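Local coordinates for protein computational Design of Enzyme (Synthetic construct, PDB 3TP4) that is a computationally designed enzyme with a glycosyl hydrolase family 26 barrel, probably built to carry an activated nucleophile within a catalytic triad, at residues D249-L260 and S294-V303; T53-G61 and V332-F343. All blocks are in the same frame, centred on the assembly; numbering follows the deposited sequence.

In the fold
Both contacts belong to the barrel domain, with centres about 18 Å apart on one side of the molecule. Interaction 1 joins the start of helix 254-274 to that of helix 299-308, and interaction 2 joins the short helix 55-60 to the loop and helix that follow strand 318-321. They meet where Thr301 OG1 of interaction 1 lies 2.6 Å from Asp342 OD1 of interaction 2, a probable hydrogen bond, and where the rings of Phe300 and Phe343 pack edge-to-face. His37, Ser70 and Glu320, on strands 32-37, 66-70 and 318-321, have the geometry of a charge-relay triad and may form the designed site; interaction 2 lies in connections that leave two of these strands.

Interaction 1. Residues D249-L260 and S294-V303; sequences DSTGSDAFLAGL and SSPAQWFTKV
The indole N-H of Trp299 points into the carboxylate of Asp249: Trp299 NE1 lies 2.9 Å from Asp249 OD2 with an N-H...O angle of 158°. The oxygen sits at the edge of the ring, almost in its plane, and receives the bond on its anti lone pair. The syn lone pair of Asp249 OD2 takes Gly252 N at 2.7 Å, while OD1 accepts from both N and OG1 of Thr251. Four donor atoms therefore grip the carboxylate and hold it nearly coplanar with the indole. Trp299 reaches this position with CG anti to its backbone N (chi1 -173°). Packing is close here: Asp249 CB stands 3.2 Å above the centre of the Phe256 ring, and Gly252, at positive phi, has its CA 3.7 Å from Trp299 CD1. Leu257 CD2 meets Val303 CG2 at 4.1 Å, and Leu260 also touches this valine.

Toward solvent the contact is looser, though Lys302, its chain bent at chi3 (58°), still donates a hydrogen bond from NZ to Gly252 O (2.9 Å). Pro296 CB rests 3.5 Å from Ser250 O, whereas Ser250 CB and Ser294 OG merely come within 3.9 Å. Ser253 OG accepts from Phe256 N and N-caps helix 254-274, which follows directly on the turn that receives the tryptophan. Phe256 and Leu260 then rest on strand 242-249, Trp299 packs on Phe283 and Val285 of strand 282-285, and the two helix starts lie over these paired parallel strands.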
loop_
_atom_site.group_PDB
_atom_site.type_symbol
_atom_site.label_atom_id
_atom_site.label_comp_id
_atom_site.label_asym_id
_atom_site.label_seq_id
_atom_site.Cartn_x
_atom_site.Cartn_y
_atom_site.Cartn_z
ATOM N N ASP A 249 0.416 15.111 12.822
ATOM C CA ASP A 249 0.352 16.508 13.253
ATOM C C ASP A 249 0.620 16.579 14.745
ATOM O O ASP A 249 0.285 15.647 15.485
ATOM C CB ASP A 249 -1.017 17.124 12.924
ATOM C CG ASP A 249 -1.355 18.339 13.808
ATOM O OD1 ASP A 249 -1.021 19.488 13.434
ATOM O OD2 ASP A 249 -1.977 18.142 14.876
ATOM N N SER A 250 1.249 17.665 15.186
ATOM C CA SER A 250 1.465 17.880 16.615
ATOM C C SER A 250 0.861 19.195 17.122
ATOM O O SER A 250 1.038 19.542 18.291
ATOM C CB SER A 250 2.959 17.800 16.969
ATOM O OG SER A 250 3.666 18.874 16.379
ATOM N N THR A 251 0.147 19.918 16.259
ATOM C CA THR A 251 -0.497 21.173 16.667
ATOM C C THR A 251 -1.906 20.984 17.229
ATOM O O THR A 251 -2.306 21.682 18.161
ATOM C CB THR A 251 -0.589 22.202 15.520
ATOM O OG1 THR A 251 -1.615 21.814 14.595
ATOM C CG2 THR A 251 0.744 22.331 14.788
ATOM N N GLY A 252 -2.666 20.055 16.658
ATOM C CA GLY A 252 -4.055 19.888 17.051
ATOM C C GLY A 252 -4.904 21.093 16.681
ATOM O O GLY A 252 -6.008 21.275 17.201
ATOM N N SER A 253 -4.403 21.910 15.759
ATOM C CA SER A 253 -5.045 23.187 15.447
ATOM C C SER A 253 -6.355 23.043 14.669
ATOM O O SER A 253 -6.584 22.042 13.992
ATOM C CB SER A 253 -4.073 24.110 14.699
ATOM O OG SER A 253 -3.777 23.622 13.394
ATOM N N ASP A 254 -7.221 24.046 14.767
ATOM C CA ASP A 254 -8.440 24.051 13.963
ATOM C C ASP A 254 -8.093 23.980 12.484
ATOM O O ASP A 254 -8.782 23.318 11.704
ATOM C CB ASP A 254 -9.284 25.298 14.234
ATOM C CG ASP A 254 -9.975 25.257 15.586
ATOM O OD1 ASP A 254 -9.922 24.202 16.259
ATOM O OD2 ASP A 254 -10.585 26.277 15.966
ATOM N N ALA A 255 -7.025 24.676 12.104
ATOM C CA ALA A 255 -6.578 24.700 10.716
ATOM C C ALA A 255 -6.133 23.315 10.255
ATOM O O ALA A 255 -6.485 22.866 9.160
ATOM C CB ALA A 255 -5.443 25.711 10.538
ATOM N N PHE A 256 -5.351 22.633 11.081
ATOM C CA PHE A 256 -4.946 21.286 10.720
ATOM C C PHE A 256 -6.169 20.380 10.548
ATOM O O PHE A 256 -6.276 19.630 9.578
ATOM C CB PHE A 256 -4.009 20.686 11.754
ATOM C CG PHE A 256 -3.977 19.192 11.710
ATOM C CD1 PHE A 256 -3.418 18.537 10.625
ATOM C CD2 PHE A 256 -4.562 18.443 12.715
ATOM C CE1 PHE A 256 -3.416 17.160 10.559
ATOM C CE2 PHE A 256 -4.556 17.065 12.655
ATOM C CZ PHE A 256 -3.990 16.424 11.581
ATOM N N LEU A 257 -7.086 20.450 11.501
ATOM C CA LEU A 257 -8.273 19.612 11.458
ATOM C C LEU A 257 -9.081 19.859 10.195
ATOM O O LEU A 257 -9.543 18.911 9.557
ATOM C CB LEU A 257 -9.130 19.825 12.711
ATOM C CG LEU A 257 -8.495 19.256 13.979
ATOM C CD1 LEU A 257 -9.302 19.642 15.226
ATOM C CD2 LEU A 257 -8.353 17.753 13.855
ATOM N N ALA A 258 -9.249 21.130 9.830
ATOM C CA ALA A 258 -9.969 21.468 8.608
ATOM C C ALA A 258 -9.299 20.859 7.386
ATOM O O ALA A 258 -9.976 20.330 6.503
ATOM C CB ALA A 258 -10.105 22.997 8.443
ATOM N N GLY A 259 -7.972 20.942 7.328
ATOM C CA GLY A 259 -7.226 20.366 6.218
ATOM C C GLY A 259 -7.349 18.847 6.166
ATOM O O GLY A 259 -7.462 18.249 5.095
ATOM N N LEU A 260 -7.324 18.216 7.332
ATOM C CA LEU A 260 -7.451 16.769 7.397
ATOM C C LEU A 260 -8.815 16.327 6.860
ATOM O O LEU A 260 -8.917 15.396 6.051
ATOM C CB LEU A 260 -7.282 16.302 8.844
ATOM C CG LEU A 260 -7.424 14.796 9.006
ATOM C CD1 LEU A 260 -6.401 14.077 8.123
ATOM C CD2 LEU A 260 -7.258 14.409 10.463
ATOM N N SER A 294 5.293 15.125 21.404
ATOM C CA SER A 294 4.466 16.199 21.931
ATOM C C SER A 294 3.218 15.615 22.581
ATOM O O SER A 294 2.887 14.440 22.377
ATOM C CB SER A 294 4.050 17.147 20.804
ATOM O OG SER A 294 5.181 17.652 20.123
ATOM N N SER A 295 2.520 16.443 23.350
ATOM C CA SER A 295 1.256 16.037 23.948
ATOM C C SER A 295 0.182 17.077 23.659
ATOM O O SER A 295 -0.407 17.647 24.574
ATOM C CB SER A 295 1.407 15.817 25.457
ATOM O OG SER A 295 2.369 14.811 25.733
ATOM N N PRO A 296 -0.083 17.331 22.372
ATOM C CA PRO A 296 -1.156 18.282 22.075
ATOM C C PRO A 296 -2.443 17.845 22.791
ATOM O O PRO A 296 -2.836 16.676 22.691
ATOM C CB PRO A 296 -1.293 18.187 20.551
ATOM C CG PRO A 296 -0.606 16.889 20.174
ATOM C CD PRO A 296 0.470 16.703 21.162
ATOM N N ALA A 297 -3.077 18.765 23.516
ATOM C CA ALA A 297 -4.212 18.427 24.378
ATOM C C ALA A 297 -5.393 17.812 23.627
ATOM O O ALA A 297 -5.846 18.353 22.617
ATOM C CB ALA A 297 -4.672 19.656 25.191
ATOM N N GLN A 298 -5.874 16.681 24.141
ATOM C CA GLN A 298 -7.031 15.974 23.589
ATOM C C GLN A 298 -6.928 15.732 22.087
ATOM O O GLN A 298 -7.926 15.795 21.369
ATOM C CB GLN A 298 -8.316 16.738 23.917
ATOM C CG GLN A 298 -8.517 16.938 25.416
ATOM C CD GLN A 298 -9.883 17.490 25.746
ATOM O OE1 GLN A 298 -10.200 18.639 25.427
ATOM N NE2 GLN A 298 -10.714 16.666 26.376
ATOM N N TRP A 299 -5.719 15.445 21.619
ATOM C CA TRP A 299 -5.468 15.342 20.188
ATOM C C TRP A 299 -6.271 14.195 19.561
ATOM O O TRP A 299 -6.907 14.376 18.535
ATOM C CB TRP A 299 -3.977 15.158 19.932
ATOM C CG TRP A 299 -3.623 15.208 18.481
ATOM C CD1 TRP A 299 -3.288 16.320 17.754
ATOM C CD2 TRP A 299 -3.581 14.105 17.576
ATOM N NE1 TRP A 299 -3.031 15.968 16.447
ATOM C CE2 TRP A 299 -3.196 14.613 16.314
ATOM C CE3 TRP A 299 -3.812 12.729 17.711
ATOM C CZ2 TRP A 299 -3.053 13.799 15.192
ATOM C CZ3 TRP A 299 -3.669 11.914 16.581
ATOM C CH2 TRP A 299 -3.292 12.457 15.346
ATOM N N PHE A 300 -6.268 13.024 20.201
ATOM C CA PHE A 300 -6.990 11.874 19.651
ATOM C C PHE A 300 -8.501 12.101 19.540
ATOM O O PHE A 300 -9.092 11.880 18.488
ATOM C CB PHE A 300 -6.692 10.602 20.445
ATOM C CG PHE A 300 -5.260 10.141 20.343
ATOM C CD1 PHE A 300 -4.803 9.496 19.192
ATOM C CD2 PHE A 300 -4.379 10.347 21.390
ATOM C CE1 PHE A 300 -3.488 9.061 19.092
ATOM C CE2 PHE A 300 -3.059 9.909 21.308
ATOM C CZ PHE A 300 -2.605 9.275 20.154
ATOM N N THR A 301 -9.136 12.532 20.623
ATOM C CA THR A 301 -10.578 12.775 20.566
ATOM C C THR A 301 -10.942 13.965 19.679
ATOM O O THR A 301 -12.007 13.986 19.087
ATOM C CB THR A 301 -11.196 12.963 21.962
ATOM O OG1 THR A 301 -10.531 14.036 22.635
ATOM C CG2 THR A 301 -11.073 11.667 22.782
ATOM N N LYS A 302 -10.064 14.957 19.592
ATOM C CA LYS A 302 -10.303 16.067 18.669
ATOM C C LYS A 302 -10.256 15.611 17.206
ATOM O O LYS A 302 -11.107 16.000 16.387
ATOM C CB LYS A 302 -9.297 17.194 18.908
ATOM C CG LYS A 302 -9.541 17.958 20.188
ATOM C CD LYS A 302 -8.410 18.935 20.471
ATOM C CE LYS A 302 -8.236 19.920 19.327
ATOM N NZ LYS A 302 -7.372 21.071 19.719
ATOM N N VAL A 303 -9.264 14.787 16.875
ATOM C CA VAL A 303 -9.171 14.229 15.525
ATOM C C VAL A 303 -10.407 13.395 15.201
ATOM O O VAL A 303 -11.060 13.609 14.187
ATOM C CB VAL A 303 -7.895 13.374 15.347
ATOM C CG1 VAL A 303 -8.040 12.452 14.136
ATOM C CG2 VAL A 303 -6.681 14.282 15.181
#

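Interaction 2. Residues T53-G61 and V332-F343; sequences TSDVKNVTG and VPVPGDALLEDF
Val59 pushes its side chain between the loop 332-335 and the start of helix 340-348. Its CB already lies 4.0 Å from Leu340 CD1. CG1, set anti to the carbonyl carbon (chi1 -56°), continues to the same methyl and comes to 3.6 Å from Pro333 O, a buried carbonyl oxygen with no partner in the model. CG2 takes the other branch, touching Val332 CG1 and approaching the edge of the Phe343 ring at 4.2 Å from CE2.

Next to it Thr60 is split between two tasks. Its CG2 lies 3.5 Å from Phe343 CE2, while OG1 donates to Val56 O over 2.8 Å and accepts from Asp62 N. The backbone N of Thr60 also reaches Val56 O, from the opposite face of the carbonyl. An alanine here would probably leave a gap beside Phe343 CE2 where the methyl had been, and Asp62 N without its acceptor at the end of the helix.

At the other end of the helix, Val334 CG1 lies 3.6 Å from Asp55 OD2. That carboxylate is tied down by Thr45, the backbone N of Leu44 and Asn324. Deeper in, Val56 CG2 meets Val332 CG2 at 4.1 Å, the two side chains crossing at about a right angle, and both valines rest on Phe34 and His36 of strand 32-37. Strand 32-37 pairs in parallel with strand 318-321, the first barrel strand with the eighth, and the contact brings together the connections that follow them, as expected where a TIM barrel closes on itself.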
loop_
_atom_site.group_PDB
_atom_site.type_symbol
_atom_site.label_atom_id
_atom_site.label_comp_id
_atom_site.label_asym_id
_atom_site.label_seq_id
_atom_site.Cartn_x
_atom_site.Cartn_y
_atom_site.Cartn_z
ATOM N N THR A 53 0.946 -10.054 23.027
ATOM C CA THR A 53 0.620 -8.950 23.924
ATOM C C THR A 53 0.890 -7.609 23.256
ATOM O O THR A 53 1.684 -7.538 22.323
ATOM C CB THR A 53 1.416 -9.026 25.240
ATOM O OG1 THR A 53 2.822 -8.960 24.949
ATOM C CG2 THR A 53 1.097 -10.327 25.991
ATOM N N SER A 54 0.245 -6.552 23.756
ATOM C CA SER A 54 0.277 -5.229 23.122
ATOM C C SER A 54 0.025 -4.094 24.120
ATOM O O SER A 54 -0.811 -4.230 25.012
ATOM C CB SER A 54 -0.791 -5.173 22.030
ATOM O OG SER A 54 -0.974 -3.853 21.547
ATOM N N ASP A 55 0.727 -2.974 23.965
ATOM C CA ASP A 55 0.424 -1.779 24.753
ATOM C C ASP A 55 -1.033 -1.352 24.570
ATOM O O ASP A 55 -1.636 -0.775 25.468
ATOM C CB ASP A 55 1.299 -0.597 24.339
ATOM C CG ASP A 55 2.741 -0.745 24.789
ATOM O OD1 ASP A 55 3.020 -1.647 25.597
ATOM O OD2 ASP A 55 3.586 0.049 24.332
ATOM N N VAL A 56 -1.578 -1.604 23.387
ATOM C CA VAL A 56 -2.949 -1.217 23.093
ATOM C C VAL A 56 -3.914 -2.016 23.955
ATOM O O VAL A 56 -4.857 -1.471 24.511
ATOM C CB VAL A 56 -3.304 -1.429 21.616
ATOM C CG1 VAL A 56 -4.783 -1.125 21.393
ATOM C CG2 VAL A 56 -2.444 -0.546 20.739
ATOM N N LYS A 57 -3.672 -3.317 24.051
ATOM C CA LYS A 57 -4.462 -4.170 24.924
ATOM C C LYS A 57 -4.317 -3.724 26.381
ATOM O O LYS A 57 -5.309 -3.620 27.103
ATOM C CB LYS A 57 -4.040 -5.636 24.732
ATOM C CG LYS A 57 -4.561 -6.620 25.777
ATOM C CD LYS A 57 -6.084 -6.750 25.737
ATOM C CE LYS A 57 -6.572 -7.766 26.763
ATOM N NZ LYS A 57 -8.058 -7.943 26.732
ATOM N N ASN A 58 -3.092 -3.437 26.816
ATOM C CA ASN A 58 -2.881 -3.054 28.218
ATOM C C ASN A 58 -3.519 -1.718 28.576
ATOM O O ASN A 58 -4.026 -1.547 29.680
ATOM C CB ASN A 58 -1.396 -3.058 28.600
ATOM C CG ASN A 58 -0.774 -4.448 28.507
ATOM O OD1 ASN A 58 -1.480 -5.453 28.470
ATOM N ND2 ASN A 58 0.550 -4.505 28.456
ATOM N N VAL A 59 -3.494 -0.764 27.649
ATOM C CA VAL A 59 -4.048 0.556 27.953
ATOM C C VAL A 59 -5.556 0.673 27.710
ATOM O O VAL A 59 -6.226 1.413 28.416
ATOM C CB VAL A 59 -3.315 1.686 27.201
ATOM C CG1 VAL A 59 -1.825 1.638 27.510
ATOM C CG2 VAL A 59 -3.550 1.579 25.728
ATOM N N THR A 60 -6.086 -0.036 26.714
ATOM C CA THR A 60 -7.507 0.109 26.367
ATOM C C THR A 60 -8.380 -1.078 26.760
ATOM O O THR A 60 -9.589 -0.944 26.848
ATOM C CB THR A 60 -7.715 0.338 24.851
ATOM O OG1 THR A 60 -7.526 -0.897 24.155
ATOM C CG2 THR A 60 -6.741 1.375 24.327
ATOM N N GLY A 61 -7.780 -2.246 26.958
ATOM C CA GLY A 61 -8.562 -3.429 27.269
ATOM C C GLY A 61 -8.842 -4.295 26.047
ATOM O O GLY A 61 -9.393 -5.387 26.184
ATOM N N VAL A 332 1.295 5.205 20.590
ATOM C CA VAL A 332 0.184 4.924 21.505
ATOM C C VAL A 332 0.622 5.256 22.933
ATOM O O VAL A 332 1.584 4.684 23.429
ATOM C CB VAL A 332 -0.261 3.448 21.421
ATOM C CG1 VAL A 332 -1.210 3.094 22.579
ATOM C CG2 VAL A 332 -0.914 3.145 20.043
ATOM N N PRO A 333 -0.084 6.185 23.598
ATOM C CA PRO A 333 0.271 6.566 24.974
ATOM C C PRO A 333 0.266 5.375 25.924
ATOM O O PRO A 333 -0.520 4.446 25.751
ATOM C CB PRO A 333 -0.843 7.544 25.376
ATOM C CG PRO A 333 -1.409 8.042 24.099
ATOM C CD PRO A 333 -1.258 6.925 23.097
ATOM N N VAL A 334 1.144 5.414 26.923
ATOM C CA VAL A 334 1.224 4.377 27.939
ATOM C C VAL A 334 1.203 5.081 29.293
ATOM O O VAL A 334 1.245 6.313 29.340
ATOM C CB VAL A 334 2.487 3.495 27.759
ATOM C CG1 VAL A 334 2.449 2.814 26.403
ATOM C CG2 VAL A 334 3.754 4.325 27.893
ATOM N N PRO A 335 1.074 4.320 30.390
ATOM C CA PRO A 335 0.971 5.014 31.677
ATOM C C PRO A 335 2.160 5.952 31.847
ATOM O O PRO A 335 3.287 5.592 31.513
ATOM C CB PRO A 335 1.016 3.872 32.690
ATOM C CG PRO A 335 0.433 2.714 31.950
ATOM C CD PRO A 335 0.954 2.859 30.542
ATOM N N GLY A 336 1.907 7.159 32.326
ATOM C CA GLY A 336 2.961 8.142 32.442
ATOM C C GLY A 336 2.872 9.214 31.379
ATOM O O GLY A 336 3.376 10.315 31.584
ATOM N N ASP A 337 2.244 8.898 30.243
ATOM C CA ASP A 337 2.093 9.866 29.164
ATOM C C ASP A 337 0.901 10.758 29.406
ATOM O O ASP A 337 -0.149 10.294 29.853
ATOM C CB ASP A 337 1.912 9.169 27.810
ATOM C CG ASP A 337 3.143 8.405 27.377
ATOM O OD1 ASP A 337 4.235 8.670 27.923
ATOM O OD2 ASP A 337 3.011 7.545 26.482
ATOM N N ALA A 338 1.049 12.036 29.082
ATOM C CA ALA A 338 -0.028 12.988 29.301
ATOM C C ALA A 338 -1.272 12.663 28.455
ATOM O O ALA A 338 -2.405 12.953 28.864
ATOM C CB ALA A 338 0.457 14.407 29.025
ATOM N N LEU A 339 -1.067 12.068 27.281
ATOM C CA LEU A 339 -2.185 11.806 26.370
ATOM C C LEU A 339 -2.877 10.456 26.623
ATOM O O LEU A 339 -3.785 10.063 25.872
ATOM C CB LEU A 339 -1.738 11.910 24.898
ATOM C CG LEU A 339 -1.726 13.295 24.238
ATOM C CD1 LEU A 339 -1.037 13.238 22.865
ATOM C CD2 LEU A 339 -3.135 13.863 24.110
ATOM N N LEU A 340 -2.464 9.754 27.675
ATOM C CA LEU A 340 -3.030 8.436 27.956
ATOM C C LEU A 340 -4.552 8.472 28.121
ATOM O O LEU A 340 -5.271 7.721 27.471
ATOM C CB LEU A 340 -2.393 7.814 29.195
ATOM C CG LEU A 340 -3.092 6.517 29.614
ATOM C CD1 LEU A 340 -2.720 5.388 28.680
ATOM C CD2 LEU A 340 -2.779 6.151 31.048
ATOM N N GLU A 341 -5.044 9.358 28.976
ATOM C CA GLU A 341 -6.485 9.443 29.213
ATOM C C GLU A 341 -7.257 9.747 27.928
ATOM O O GLU A 341 -8.309 9.158 27.669
ATOM C CB GLU A 341 -6.803 10.483 30.301
ATOM C CG GLU A 341 -8.286 10.703 30.509
ATOM C CD GLU A 341 -8.595 11.535 31.745
ATOM O OE1 GLU A 341 -7.764 12.401 32.110
ATOM O OE2 GLU A 341 -9.669 11.313 32.353
ATOM N N ASP A 342 -6.734 10.652 27.106
ATOM C CA ASP A 342 -7.436 11.008 25.891
ATOM C C ASP A 342 -7.481 9.825 24.928
ATOM O O ASP A 342 -8.494 9.595 24.269
ATOM C CB ASP A 342 -6.801 12.217 25.202
ATOM C CG ASP A 342 -7.650 12.741 24.046
ATOM O OD1 ASP A 342 -8.671 13.410 24.306
ATOM O OD2 ASP A 342 -7.290 12.503 22.878
ATOM N N PHE A 343 -6.387 9.079 24.842
ATOM C CA PHE A 343 -6.371 7.924 23.956
ATOM C C PHE A 343 -7.371 6.871 24.435
ATOM O O PHE A 343 -8.099 6.288 23.632
ATOM C CB PHE A 343 -4.966 7.320 23.799
ATOM C CG PHE A 343 -4.934 6.157 22.850
ATOM C CD1 PHE A 343 -4.957 6.364 21.482
ATOM C CD2 PHE A 343 -4.935 4.855 23.326
ATOM C CE1 PHE A 343 -4.952 5.302 20.606
ATOM C CE2 PHE A 343 -4.936 3.788 22.454
ATOM C CZ PHE A 343 -4.945 4.011 21.094
#